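Long-range contact in N-terminal acetyltransferase-like protein (Chaetomium thermophilum, PDB 5NNP), which probably serves as the auxiliary, TPR-containing subunit of an N-terminal acetyltransferase A complex: residues 325-339 against 376-388. Residues are numbered along the deposited sequence; the frame is centred on the assembly and turned at random.
Sequences TFANLKHLYSDSFKK and YYLAQHYNYYMSR
An aromatic cluster of Phe326, Tyr333, Tyr377, His381 and Tyr384 joins two parts of the helical-repeat scaffold of this probable NatA auxiliary subunit: the short helix 325-329 with the turns after it, and the C-terminal end of helix 369-381 with the type I turn Tyr384-Ser387 that follows; residues 376-388 fall within a predicted tetratricopeptide repeat. It illustrates how one ring can be wedged between two others. Phe326, its CG anti to the backbone N, turns its edge to the faces of both Tyr377 and Tyr384, two T-shaped pairs with planes at 69° and 71°. Phe326 CD1 lies 3.6 Å from Tyr377 CZ, while Phe326 CZ sits 3.7 Å from Tyr384 CB. Over one face comes Gln380 CB, a CH-pi contact 4.2 Å from the centroid of the Phe326 ring. At the far end of the Gln380 side chain a water links OE1 to Ala327 N.

The cluster's polar centre is the hydroxyl of Tyr333, gripped by two hydrogen bonds: Tyr333 OH meets Tyr377 OH at 2.7 Å and His381 ND1 at 2.6 Å. The one to ND1, in the imidazole plane, probably helps fix the rotation of the His381 ring. Ser387 OG, over the centre of one imidazole face, donates to His381 O. Further along, the Lys339 chain bends at chi3 and carries Lys339 NZ to Met386 O, 3.2 Å away, with the nitrogen tilted 31° from the carbonyl plane.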
ATOM      1  N   THR A 325      14.482  -4.630  22.685  1.00 37.91           N
ATOM      2  CA  THR A 325      15.825  -5.069  22.347  1.00 35.07           C
ATOM      3  C   THR A 325      15.798  -6.377  21.543  1.00 41.30           C
ATOM      4  O   THR A 325      16.427  -6.494  20.490  1.00 33.23           O
ATOM      5  CB  THR A 325      16.670  -5.242  23.618  1.00 38.71           C
ATOM      6  OG1 THR A 325      16.794  -3.968  24.276  1.00 47.37           O
ATOM      7  CG2 THR A 325      18.047  -5.797  23.289  1.00 29.72           C
ATOM      8  N   PHE A 326      15.063  -7.369  22.032  1.00 44.89           N
ATOM      9  CA  PHE A 326      14.977  -8.624  21.299  1.00 42.74           C
ATOM     10  C   PHE A 326      14.491  -8.424  19.850  1.00 43.76           C
ATOM     11  O   PHE A 326      15.082  -8.963  18.915  1.00 38.03           O
ATOM     12  CB  PHE A 326      14.062  -9.611  22.011  1.00 37.70           C
ATOM     13  CG  PHE A 326      14.000 -10.944  21.340  1.00 44.35           C
ATOM     14  CD1 PHE A 326      14.966 -11.911  21.599  1.00 48.41           C
ATOM     15  CD2 PHE A 326      13.003 -11.231  20.423  1.00 41.02           C
ATOM     16  CE1 PHE A 326      14.927 -13.141  20.971  1.00 39.00           C
ATOM     17  CE2 PHE A 326      12.962 -12.467  19.790  1.00 42.08           C
ATOM     18  CZ  PHE A 326      13.925 -13.420  20.070  1.00 40.28           C
ATOM     19  N   ALA A 327      13.428  -7.645  19.670  1.00 39.55           N
ATOM     20  CA  ALA A 327      12.840  -7.444  18.344  1.00 39.86           C
ATOM     21  C   ALA A 327      13.834  -6.817  17.365  1.00 42.08           C
ATOM     22  O   ALA A 327      13.768  -7.043  16.171  1.00 45.82           O
ATOM     23  CB  ALA A 327      11.601  -6.588  18.445  1.00 31.25           C
ATOM     24  N   ASN A 328      14.761  -6.038  17.905  1.00 42.21           N
ATOM     25  CA  ASN A 328      15.774  -5.357  17.125  1.00 39.23           C
ATOM     26  C   ASN A 328      16.935  -6.291  16.770  1.00 47.14           C
ATOM     27  O   ASN A 328      17.760  -5.971  15.916  1.00 52.05           O
ATOM     28  CB  ASN A 328      16.288  -4.140  17.901  1.00 33.73           C
ATOM     29  CG  ASN A 328      16.896  -3.077  17.001  1.00 46.84           C
ATOM     30  OD1 ASN A 328      16.362  -2.767  15.932  1.00 50.24           O
ATOM     31  ND2 ASN A 328      18.024  -2.513  17.431  1.00 45.64           N
ATOM     32  N   LEU A 329      16.988  -7.460  17.404  1.00 51.30           N
ATOM     33  CA  LEU A 329      18.119  -8.363  17.189  1.00 50.51           C
ATOM     34  C   LEU A 329      17.765  -9.762  16.655  1.00 52.66           C
ATOM     35  O   LEU A 329      18.654 -10.489  16.198  1.00 61.17           O
ATOM     36  CB  LEU A 329      18.916  -8.502  18.494  1.00 51.02           C
ATOM     37  CG  LEU A 329      19.614  -7.249  19.042  1.00 49.75           C
ATOM     38  CD1 LEU A 329      20.152  -7.494  20.424  1.00 46.77           C
ATOM     39  CD2 LEU A 329      20.739  -6.769  18.125  1.00 54.93           C
ATOM     40  N   LYS A 330      16.486 -10.132  16.679  1.00 50.69           N
ATOM     41  CA  LYS A 330      16.082 -11.508  16.349  1.00 52.18           C
ATOM     42  C   LYS A 330      16.422 -11.944  14.927  1.00 56.02           C
ATOM     43  O   LYS A 330      16.474 -13.142  14.641  1.00 62.27           O
ATOM     44  CB  LYS A 330      14.583 -11.695  16.573  1.00 51.23           C
ATOM     45  CG  LYS A 330      13.695 -10.832  15.700  1.00 50.49           C
ATOM     46  CD  LYS A 330      12.246 -11.103  16.018  1.00 50.11           C
ATOM     47  CE  LYS A 330      11.354 -10.805  14.841  1.00 62.97           C
ATOM     48  NZ  LYS A 330       9.940 -11.141  15.154  1.00 70.10           N
ATOM     49  N   HIS A 331      16.645 -10.978  14.042  1.00 57.48           N
ATOM     50  CA  HIS A 331      17.077 -11.261  12.674  1.00 61.64           C
ATOM     51  C   HIS A 331      18.414 -12.007  12.626  1.00 63.31           C
ATOM     52  O   HIS A 331      18.731 -12.645  11.621  1.00 66.79           O
ATOM     53  CB  HIS A 331      17.198  -9.963  11.872  1.00 59.04           C
ATOM     54  CG  HIS A 331      18.284  -9.049  12.364  1.00 64.43           C
ATOM     55  ND1 HIS A 331      18.134  -8.231  13.466  1.00 65.00           N
ATOM     56  CD2 HIS A 331      19.537  -8.827  11.901  1.00 59.28           C
ATOM     57  CE1 HIS A 331      19.247  -7.542  13.659  1.00 57.08           C
ATOM     58  NE2 HIS A 331      20.116  -7.889  12.726  1.00 58.34           N
ATOM     59  N   LEU A 332      19.200 -11.902  13.696  1.00 56.10           N
ATOM     60  CA  LEU A 332      20.505 -12.572  13.776  1.00 54.36           C
ATOM     61  C   LEU A 332      20.393 -14.054  14.133  1.00 57.71           C
ATOM     62  O   LEU A 332      21.348 -14.808  13.981  1.00 64.28           O
ATOM     63  CB  LEU A 332      21.400 -11.890  14.811  1.00 47.54           C
ATOM     64  CG  LEU A 332      21.854 -10.457  14.557  1.00 49.48           C
ATOM     65  CD1 LEU A 332      22.494  -9.908  15.809  1.00 50.97           C
ATOM     66  CD2 LEU A 332      22.828 -10.403  13.396  1.00 53.53           C
ATOM     67  N   TYR A 333      19.221 -14.462  14.604  1.00 63.10           N
ATOM     68  CA  TYR A 333      19.022 -15.808  15.135  1.00 66.13           C
ATOM     69  C   TYR A 333      19.076 -16.899  14.053  1.00 68.79           C
ATOM     70  O   TYR A 333      18.911 -18.084  14.355  1.00 70.23           O
ATOM     71  CB  TYR A 333      17.686 -15.875  15.897  1.00 60.49           C
ATOM     72  CG  TYR A 333      17.777 -15.382  17.324  1.00 57.73           C
ATOM     73  CD1 TYR A 333      18.580 -14.292  17.656  1.00 59.99           C
ATOM     74  CD2 TYR A 333      17.058 -15.999  18.343  1.00 56.46           C
ATOM     75  CE1 TYR A 333      18.671 -13.838  18.968  1.00 55.65           C
ATOM     76  CE2 TYR A 333      17.139 -15.548  19.655  1.00 47.36           C
ATOM     77  CZ  TYR A 333      17.950 -14.470  19.959  1.00 46.97           C
ATOM     78  OH  TYR A 333      18.046 -14.022  21.255  1.00 42.84           O
ATOM     79  N   SER A 334      19.307 -16.503  12.804  1.00 66.13           N
ATOM     80  CA  SER A 334      19.482 -17.474  11.726  1.00 68.33           C
ATOM     81  C   SER A 334      20.799 -18.209  11.945  1.00 66.37           C
ATOM     82  O   SER A 334      20.933 -19.373  11.590  1.00 69.49           O
ATOM     83  CB  SER A 334      19.451 -16.800  10.345  1.00 68.88           C
ATOM     84  OG  SER A 334      20.572 -15.948  10.131  1.00 73.05           O
ATOM     85  N   ASP A 335      21.763 -17.506  12.534  1.00 60.55           N
ATOM     86  CA  ASP A 335      23.052 -18.076  12.898  1.00 56.02           C
ATOM     87  C   ASP A 335      22.964 -18.643  14.315  1.00 70.79           C
ATOM     88  O   ASP A 335      22.720 -17.916  15.278  1.00 64.67           O
ATOM     89  CB  ASP A 335      24.152 -17.015  12.787  1.00 55.94           C
ATOM     90  CG  ASP A 335      25.533 -17.553  13.122  1.00 69.63           C
ATOM     91  OD1 ASP A 335      25.695 -18.168  14.198  1.00 76.85           O
ATOM     92  OD2 ASP A 335      26.467 -17.352  12.315  1.00 65.15           O
ATOM     93  N   SER A 336      23.164 -19.947  14.432  1.00 70.82           N
ATOM     94  CA  SER A 336      23.049 -20.626  15.711  1.00 70.58           C
ATOM     95  C   SER A 336      23.971 -20.017  16.765  1.00 65.11           C
ATOM     96  O   SER A 336      23.564 -19.793  17.908  1.00 54.78           O
ATOM     97  CB  SER A 336      23.358 -22.112  15.541  1.00 79.06           C
ATOM     98  OG  SER A 336      22.882 -22.847  16.648  1.00 86.30           O
ATOM     99  N   PHE A 337      25.215 -19.762  16.368  1.00 66.80           N
ATOM    100  CA  PHE A 337      26.225 -19.201  17.256  1.00 59.71           C
ATOM    101  C   PHE A 337      25.791 -17.880  17.869  1.00 64.47           C
ATOM    102  O   PHE A 337      25.953 -17.659  19.068  1.00 62.88           O
ATOM    103  CB  PHE A 337      27.529 -18.990  16.502  1.00 58.34           C
ATOM    104  CG  PHE A 337      28.572 -18.282  17.302  1.00 61.49           C
ATOM    105  CD1 PHE A 337      29.383 -18.985  18.183  1.00 61.31           C
ATOM    106  CD2 PHE A 337      28.752 -16.918  17.175  1.00 56.06           C
ATOM    107  CE1 PHE A 337      30.351 -18.347  18.923  1.00 58.80           C
ATOM    108  CE2 PHE A 337      29.724 -16.273  17.914  1.00 62.33           C
ATOM    109  CZ  PHE A 337      30.526 -16.997  18.789  1.00 57.18           C
ATOM    110  N   LYS A 338      25.266 -16.992  17.034  1.00 62.28           N
ATOM    111  CA  LYS A 338      24.846 -15.677  17.495  1.00 58.52           C
ATOM    112  C   LYS A 338      23.632 -15.820  18.405  1.00 58.76           C
ATOM    113  O   LYS A 338      23.464 -15.066  19.366  1.00 60.94           O
ATOM    114  CB  LYS A 338      24.550 -14.758  16.298  1.00 54.77           C
ATOM    115  CG  LYS A 338      25.800 -14.437  15.477  1.00 56.87           C
ATOM    116  CD  LYS A 338      25.497 -13.619  14.242  1.00 56.84           C
ATOM    117  CE  LYS A 338      26.756 -13.428  13.398  1.00 54.03           C
ATOM    118  NZ  LYS A 338      26.404 -12.892  12.057  1.00 59.23           N
ATOM    119  N   LYS A 339      22.797 -16.809  18.103  1.00 60.66           N
ATOM    120  CA  LYS A 339      21.627 -17.132  18.913  1.00 56.88           C
ATOM    121  C   LYS A 339      22.030 -17.526  20.339  1.00 56.10           C
ATOM    122  O   LYS A 339      21.550 -16.951  21.312  1.00 50.68           O
ATOM    123  CB  LYS A 339      20.830 -18.261  18.250  1.00 57.07           C
ATOM    124  CG  LYS A 339      19.662 -18.777  19.062  1.00 61.20           C
ATOM    125  CD  LYS A 339      18.887 -19.848  18.308  1.00 61.11           C
ATOM    126  CE  LYS A 339      19.717 -21.101  18.088  1.00 73.64           C
ATOM    127  NZ  LYS A 339      19.014 -22.099  17.219  1.00 78.94           N
ATOM    128  N   TYR A 376      13.223 -10.044  30.523  1.00 38.84           N
ATOM    129  CA  TYR A 376      12.265  -9.951  29.426  1.00 38.57           C
ATOM    130  C   TYR A 376      12.861 -10.398  28.098  1.00 39.28           C
ATOM    131  O   TYR A 376      12.156 -10.974  27.261  1.00 37.20           O
ATOM    132  CB  TYR A 376      11.746  -8.522  29.290  1.00 39.82           C
ATOM    133  CG  TYR A 376      10.672  -8.374  28.244  1.00 39.54           C
ATOM    134  CD1 TYR A 376       9.476  -9.066  28.350  1.00 35.48           C
ATOM    135  CD2 TYR A 376      10.843  -7.531  27.159  1.00 39.42           C
ATOM    136  CE1 TYR A 376       8.485  -8.926  27.399  1.00 33.26           C
ATOM    137  CE2 TYR A 376       9.858  -7.391  26.201  1.00 36.55           C
ATOM    138  CZ  TYR A 376       8.682  -8.091  26.328  1.00 33.70           C
ATOM    139  OH  TYR A 376       7.699  -7.952  25.381  1.00 37.02           O
ATOM    140  N   TYR A 377      14.149 -10.116  27.893  1.00 40.68           N
ATOM    141  CA  TYR A 377      14.826 -10.557  26.675  1.00 42.98           C
ATOM    142  C   TYR A 377      14.872 -12.077  26.659  1.00 45.59           C
ATOM    143  O   TYR A 377      14.634 -12.720  25.627  1.00 46.27           O
ATOM    144  CB  TYR A 377      16.246  -9.997  26.564  1.00 34.93           C
ATOM    145  CG  TYR A 377      16.953 -10.412  25.283  1.00 41.17           C
ATOM    146  CD1 TYR A 377      17.558 -11.667  25.162  1.00 44.13           C
ATOM    147  CD2 TYR A 377      17.016  -9.554  24.195  1.00 36.86           C
ATOM    148  CE1 TYR A 377      18.202 -12.042  23.992  1.00 37.96           C
ATOM    149  CE2 TYR A 377      17.651  -9.917  23.031  1.00 34.46           C
ATOM    150  CZ  TYR A 377      18.241 -11.160  22.930  1.00 38.11           C
ATOM    151  OH  TYR A 377      18.877 -11.507  21.754  1.00 41.89           O
ATOM    152  N   LEU A 378      15.196 -12.648  27.809  1.00 37.69           N
ATOM    153  CA  LEU A 378      15.307 -14.086  27.902  1.00 35.96           C
ATOM    154  C   LEU A 378      13.936 -14.736  27.723  1.00 40.58           C
ATOM    155  O   LEU A 378      13.831 -15.824  27.154  1.00 40.71           O
ATOM    156  CB  LEU A 378      15.938 -14.484  29.229  1.00 37.30           C
ATOM    157  CG  LEU A 378      17.447 -14.261  29.272  1.00 40.56           C
ATOM    158  CD1 LEU A 378      17.953 -14.208  30.701  1.00 39.45           C
ATOM    159  CD2 LEU A 378      18.152 -15.352  28.475  1.00 41.72           C
ATOM    160  N   ALA A 379      12.887 -14.060  28.187  1.00 38.22           N
ATOM    161  CA  ALA A 379      11.535 -14.597  28.075  1.00 40.58           C
ATOM    162  C   ALA A 379      11.187 -14.745  26.612  1.00 45.56           C
ATOM    163  O   ALA A 379      10.637 -15.759  26.178  1.00 49.17           O
ATOM    164  CB  ALA A 379      10.542 -13.701  28.763  1.00 44.10           C
ATOM    165  N   GLN A 380      11.540 -13.724  25.849  1.00 42.39           N
ATOM    166  CA  GLN A 380      11.228 -13.695  24.438  1.00 44.25           C
ATOM    167  C   GLN A 380      12.117 -14.634  23.642  1.00 48.75           C
ATOM    168  O   GLN A 380      11.656 -15.266  22.696  1.00 55.72           O
ATOM    169  CB  GLN A 380      11.335 -12.267  23.916  1.00 36.36           C
ATOM    170  CG  GLN A 380      10.143 -11.456  24.330  1.00 37.01           C
ATOM    171  CD  GLN A 380      10.176 -10.080  23.772  1.00 48.85           C
ATOM    172  OE1 GLN A 380      11.066  -9.282  24.084  1.00 60.43           O
ATOM    173  NE2 GLN A 380       9.209  -9.779  22.927  1.00 46.50           N
ATOM    174  N   HIS A 381      13.383 -14.720  24.034  1.00 49.42           N
ATOM    175  CA  HIS A 381      14.322 -15.648  23.407  1.00 53.12           C
ATOM    176  C   HIS A 381      13.733 -17.050  23.355  1.00 51.56           C
ATOM    177  O   HIS A 381      13.655 -17.670  22.300  1.00 56.24           O
ATOM    178  CB  HIS A 381      15.651 -15.665  24.173  1.00 54.48           C
ATOM    179  CG  HIS A 381      16.688 -16.578  23.588  1.00 55.46           C
ATOM    180  ND1 HIS A 381      17.666 -16.137  22.718  1.00 51.20           N
ATOM    181  CD2 HIS A 381      16.914 -17.902  23.769  1.00 54.24           C
ATOM    182  CE1 HIS A 381      18.441 -17.151  22.381  1.00 50.77           C
ATOM    183  NE2 HIS A 381      18.005 -18.233  23.002  1.00 55.31           N
ATOM    184  N   TYR A 382      13.302 -17.534  24.510  1.00 46.76           N
ATOM    185  CA  TYR A 382      12.833 -18.896  24.628  1.00 44.52           C
ATOM    186  C   TYR A 382      11.379 -19.057  24.212  1.00 51.65           C
ATOM    187  O   TYR A 382      10.839 -20.159  24.223  1.00 49.14           O
ATOM    188  CB  TYR A 382      13.054 -19.369  26.051  1.00 45.77           C
ATOM    189  CG  TYR A 382      14.514 -19.555  26.328  1.00 50.28           C
ATOM    190  CD1 TYR A 382      15.209 -20.636  25.784  1.00 53.88           C
ATOM    191  CD2 TYR A 382      15.211 -18.650  27.103  1.00 47.34           C
ATOM    192  CE1 TYR A 382      16.556 -20.816  26.021  1.00 50.98           C
ATOM    193  CE2 TYR A 382      16.555 -18.819  27.348  1.00 54.50           C
ATOM    194  CZ  TYR A 382      17.225 -19.903  26.803  1.00 58.18           C
ATOM    195  OH  TYR A 382      18.566 -20.067  27.047  1.00 60.52           O
ATOM    196  N   ASN A 383      10.752 -17.952  23.821  1.00 54.97           N
ATOM    197  CA  ASN A 383       9.425 -18.015  23.231  1.00 47.82           C
ATOM    198  C   ASN A 383       9.528 -18.058  21.701  1.00 48.86           C
ATOM    199  O   ASN A 383       8.635 -18.547  21.009  1.00 55.24           O
ATOM    200  CB  ASN A 383       8.596 -16.824  23.679  1.00 44.77           C
ATOM    201  CG  ASN A 383       7.123 -17.019  23.424  1.00 50.57           C
ATOM    202  OD1 ASN A 383       6.625 -18.153  23.399  1.00 53.57           O
ATOM    203  ND2 ASN A 383       6.411 -15.915  23.225  1.00 47.82           N
ATOM    204  N   TYR A 384      10.643 -17.553  21.188  1.00 38.64           N
ATOM    205  CA  TYR A 384      10.880 -17.473  19.755  1.00 41.65           C
ATOM    206  C   TYR A 384      11.043 -18.876  19.149  1.00 56.37           C
ATOM    207  O   TYR A 384      11.673 -19.759  19.739  1.00 56.48           O
ATOM    208  CB  TYR A 384      12.116 -16.608  19.484  1.00 46.48           C
ATOM    209  CG  TYR A 384      12.253 -16.150  18.056  1.00 50.71           C
ATOM    210  CD1 TYR A 384      11.283 -15.352  17.468  1.00 56.65           C
ATOM    211  CD2 TYR A 384      13.360 -16.494  17.301  1.00 55.78           C
ATOM    212  CE1 TYR A 384      11.405 -14.922  16.160  1.00 56.62           C
ATOM    213  CE2 TYR A 384      13.491 -16.066  15.997  1.00 64.06           C
ATOM    214  CZ  TYR A 384      12.509 -15.282  15.433  1.00 63.04           C
ATOM    215  OH  TYR A 384      12.634 -14.854  14.135  1.00 73.76           O
ATOM    216  N   TYR A 385      10.473 -19.080  17.968  1.00 55.73           N
ATOM    217  CA  TYR A 385      10.362 -20.420  17.417  1.00 58.35           C
ATOM    218  C   TYR A 385      11.725 -20.999  17.040  1.00 61.39           C
ATOM    219  O   TYR A 385      11.895 -22.215  16.914  1.00 62.46           O
ATOM    220  CB  TYR A 385       9.429 -20.406  16.204  1.00 63.43           C
ATOM    221  CG  TYR A 385      10.029 -19.790  14.963  1.00 69.23           C
ATOM    222  CD1 TYR A 385       9.935 -18.424  14.724  1.00 70.97           C
ATOM    223  CD2 TYR A 385      10.684 -20.582  14.017  1.00 71.38           C
ATOM    224  CE1 TYR A 385      10.484 -17.863  13.582  1.00 73.33           C
ATOM    225  CE2 TYR A 385      11.237 -20.034  12.872  1.00 69.15           C
ATOM    226  CZ  TYR A 385      11.135 -18.676  12.659  1.00 74.13           C
ATOM    227  OH  TYR A 385      11.687 -18.128  11.522  1.00 76.12           O
ATOM    228  N   MET A 386      12.702 -20.121  16.876  1.00 60.96           N
ATOM    229  CA  MET A 386      14.033 -20.542  16.474  1.00 64.01           C
ATOM    230  C   MET A 386      14.832 -21.054  17.659  1.00 59.37           C
ATOM    231  O   MET A 386      15.805 -21.786  17.495  1.00 71.04           O
ATOM    232  CB  MET A 386      14.770 -19.389  15.794  1.00 71.14           C
ATOM    233  CG  MET A 386      14.046 -18.843  14.571  1.00 73.42           C
ATOM    234  SD  MET A 386      15.159 -18.586  13.183  1.00111.12           S
ATOM    235  CE  MET A 386      15.978 -20.182  13.135  1.00 59.28           C
ATOM    236  N   SER A 387      14.413 -20.666  18.855  1.00 57.39           N
ATOM    237  CA  SER A 387      15.082 -21.100  20.076  1.00 61.47           C
ATOM    238  C   SER A 387      14.074 -21.470  21.160  1.00 62.86           C
ATOM    239  O   SER A 387      14.340 -21.311  22.348  1.00 62.42           O
ATOM    240  CB  SER A 387      16.016 -20.001  20.578  1.00 60.40           C
ATOM    241  OG  SER A 387      15.426 -18.723  20.419  1.00 52.78           O
ATOM    242  N   ARG A 388      12.923 -21.988  20.738  1.00 60.20           N
ATOM    243  CA  ARG A 388      11.789 -22.166  21.636  1.00 55.28           C
ATOM    244  C   ARG A 388      12.041 -23.144  22.771  1.00 57.55           C
ATOM    245  O   ARG A 388      12.529 -24.264  22.568  1.00 53.22           O
ATOM    246  CB  ARG A 388      10.557 -22.616  20.852  1.00 55.34           C
ATOM    247  CG  ARG A 388       9.293 -22.705  21.690  1.00 49.71           C
ATOM    248  CD  ARG A 388       8.063 -22.638  20.806  1.00 53.11           C
ATOM    249  NE  ARG A 388       7.887 -21.303  20.241  1.00 57.49           N
ATOM    250  CZ  ARG A 388       7.064 -21.024  19.237  1.00 62.68           C
ATOM    251  NH1 ARG A 388       6.350 -21.996  18.687  1.00 69.63           N
ATOM    252  NH2 ARG A 388       6.957 -19.779  18.782  1.00 55.73           N
TER
HETATM  253  O   HOH W   1      11.737  -7.071  22.143  1.00 41.66           O